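Local structure of putative retaining b-glycosidase (Saccharophagus degradans, 5A95) at residues L292-Q296 with V306-Y312. The protein hydrolyses beta-glucans, probably by the retaining mechanism of glycoside hydrolase family 5, to which its cellulase-type domain belongs. The protein carries 1 engineered substitution. Residues are numbered along the deposited sequence; the frame is centred on the assembly and turned at random.
Sequences LGWVQ and VKDDGSY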
loop_
_atom_site.group_PDB
_atom_site.type_symbol
_atom_site.label_atom_id
_atom_site.label_comp_id
_atom_site.label_asym_id
_atom_site.label_seq_id
_atom_site.Cartn_x
_atom_site.Cartn_y
_atom_site.Cartn_z
ATOM N N LEU A 292 20.340 -2.658 24.586
ATOM C CA LEU A 292 20.460 -3.237 25.918
ATOM C C LEU A 292 20.626 -2.066 26.877
ATOM O O LEU A 292 20.966 -0.970 26.462
ATOM C CB LEU A 292 21.630 -4.224 26.019
ATOM C CG LEU A 292 23.037 -3.663 26.002
ATOM C CD1 LEU A 292 24.037 -4.600 26.665
ATOM C CD2 LEU A 292 23.496 -3.351 24.581
ATOM N N GLY A 293 20.462 -2.311 28.160
ATOM C CA GLY A 293 20.638 -1.291 29.177
ATOM C C GLY A 293 19.569 -1.358 30.247
ATOM O O GLY A 293 18.667 -2.161 30.150
ATOM N N TRP A 294 19.695 -0.504 31.261
ATOM C CA TRP A 294 18.743 -0.499 32.348
ATOM C C TRP A 294 18.695 0.840 33.039
ATOM O O TRP A 294 19.582 1.667 32.883
ATOM C CB TRP A 294 19.073 -1.566 33.413
ATOM C CG TRP A 294 20.121 -1.129 34.419
ATOM C CD1 TRP A 294 19.874 -0.583 35.663
ATOM C CD2 TRP A 294 21.557 -1.149 34.290
ATOM N NE1 TRP A 294 21.061 -0.287 36.299
ATOM C CE2 TRP A 294 22.105 -0.634 35.487
ATOM C CE3 TRP A 294 22.438 -1.582 33.287
ATOM C CZ2 TRP A 294 23.485 -0.534 35.689
ATOM C CZ3 TRP A 294 23.791 -1.485 33.503
ATOM C CH2 TRP A 294 24.309 -0.971 34.695
ATOM N N VAL A 295 17.635 1.010 33.816
ATOM C CA VAL A 295 17.537 2.068 34.813
ATOM C C VAL A 295 16.945 1.472 36.089
ATOM O O VAL A 295 16.198 0.514 36.054
ATOM C CB VAL A 295 16.710 3.270 34.283
ATOM C CG1 VAL A 295 15.281 2.860 33.959
ATOM C CG2 VAL A 295 16.731 4.474 35.252
ATOM N N GLN A 296 17.263 2.092 37.222
ATOM C CA GLN A 296 16.658 1.749 38.497
ATOM C C GLN A 296 15.139 1.757 38.382
ATOM O O GLN A 296 14.576 2.527 37.602
ATOM C CB GLN A 296 17.066 2.775 39.562
ATOM C CG GLN A 296 18.509 2.682 39.977
ATOM C CD GLN A 296 18.824 1.432 40.770
ATOM O OE1 GLN A 296 18.077 1.076 41.687
ATOM N NE2 GLN A 296 19.917 0.760 40.433
ATOM N N VAL A 306 12.998 -2.517 31.182
ATOM C CA VAL A 306 14.323 -1.959 31.415
ATOM C C VAL A 306 14.663 -1.685 32.888
ATOM O O VAL A 306 15.729 -1.135 33.172
ATOM C CB VAL A 306 14.573 -0.665 30.589
ATOM C CG1 VAL A 306 14.322 -0.953 29.113
ATOM C CG2 VAL A 306 13.719 0.518 31.047
ATOM N N LYS A 307 13.804 -2.109 33.812
ATOM C CA LYS A 307 14.039 -1.860 35.230
ATOM C C LYS A 307 14.969 -2.901 35.820
ATOM O O LYS A 307 14.793 -4.086 35.569
ATOM C CB LYS A 307 12.729 -1.876 36.014
ATOM C CG LYS A 307 11.694 -0.832 35.621
ATOM C CD LYS A 307 10.456 -0.969 36.517
ATOM C CE LYS A 307 9.493 0.176 36.337
ATOM N NZ LYS A 307 8.373 -0.000 37.293
ATOM N N ASP A 308 15.935 -2.460 36.609
ATOM C CA ASP A 308 16.883 -3.370 37.253
ATOM C C ASP A 308 17.603 -2.649 38.366
ATOM O O ASP A 308 17.743 -1.425 38.332
ATOM C CB ASP A 308 17.903 -3.909 36.249
ATOM C CG ASP A 308 18.684 -5.102 36.787
ATOM O OD1 ASP A 308 18.090 -6.201 36.812
ATOM O OD2 ASP A 308 19.860 -4.923 37.164
ATOM N N ASP A 309 18.103 -3.418 39.334
ATOM C CA ASP A 309 18.897 -2.858 40.428
ATOM C C ASP A 309 20.371 -2.577 40.102
ATOM O O ASP A 309 21.095 -1.997 40.929
ATOM C CB ASP A 309 18.780 -3.713 41.716
ATOM C CG ASP A 309 19.348 -5.111 41.600
ATOM O OD1 ASP A 309 20.120 -5.398 40.660
ATOM O OD2 ASP A 309 19.067 -5.920 42.509
ATOM N N GLY A 310 20.793 -2.980 38.905
ATOM C CA GLY A 310 22.172 -2.807 38.463
ATOM C C GLY A 310 22.943 -4.087 38.310
ATOM O O GLY A 310 23.933 -4.115 37.582
ATOM N N SER A 311 22.494 -5.169 38.959
ATOM C CA SER A 311 23.166 -6.459 38.819
ATOM C C SER A 311 23.177 -6.966 37.387
ATOM O O SER A 311 24.040 -7.737 36.999
ATOM C CB SER A 311 22.549 -7.498 39.786
ATOM O OG SER A 311 21.156 -7.620 39.567
ATOM N N TYR A 312 22.215 -6.534 36.592
ATOM C CA TYR A 312 22.195 -6.892 35.182
ATOM C C TYR A 312 23.421 -6.458 34.409
ATOM O O TYR A 312 23.827 -7.162 33.481
ATOM C CB TYR A 312 20.970 -6.297 34.550
ATOM C CG TYR A 312 20.937 -6.137 33.048
ATOM C CD1 TYR A 312 20.545 -7.156 32.212
ATOM C CD2 TYR A 312 21.213 -4.900 32.489
ATOM C CE1 TYR A 312 20.423 -6.950 30.850
ATOM C CE2 TYR A 312 21.070 -4.673 31.150
ATOM C CZ TYR A 312 20.672 -5.697 30.326
ATOM O OH TYR A 312 20.517 -5.429 28.991
#
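Val295 and Lys307 sit opposite each other in a single parallel bridge, an example of how a long barrel loop can be closed on itself by a few backbone bonds. Val295 N donates to Val306 O (2.9 Å, 163° at the hydrogen), and Val295 O accepts from Asp308 N at 3.0 Å. Three CA-H...O contacts run beside these bonds, among them Lys307 CA to Val295 O. Both segments belong to the excursion between strand 287-289 and helix 312-323 of the (beta/alpha)8 fold of family 5.

Apolar packing centres on Trp294. Gly310 CA lies over one face of the indole, toward its rim and 3.5 Å from Trp294 NE1, while Asp308 CB touches Trp294 CB and CD1. Trp294 CE3 meets the edge of the Tyr312 ring, 3.6 Å from Tyr312 CD2. Exchanging Trp294 for an alanine would probably open a gap under Gly310 CA and strip the edge of the Tyr312 ring, at CD2, of its contact with the indole.

Side-chain polar bonds complete the closure. With CG of Tyr312 anti to the backbone N (chi1 161°), the ring lies against Gly293 and carries Tyr312 OH to within 3.2 Å of Gly293 N, from which it accepts a hydrogen bond; the hydroxyl also bonds to Pro255 O. Gln296, bent at chi2, brings NE2 to Asp309 O in a weak bond of 3.0 Å; the stronger partner is Glu350. Within 306-312, Asp308 OD2 takes Gly310 N in an Asx turn and Tyr312 N from the opposite face of the carboxylate.

Val306 also touches a bound glucose unit, which is consistent with the bridge, made through its carbonyl, holding this part of the glycan pocket in place. Gly293 O, buried without a partner, is the polar cost of a closure otherwise well satisfied.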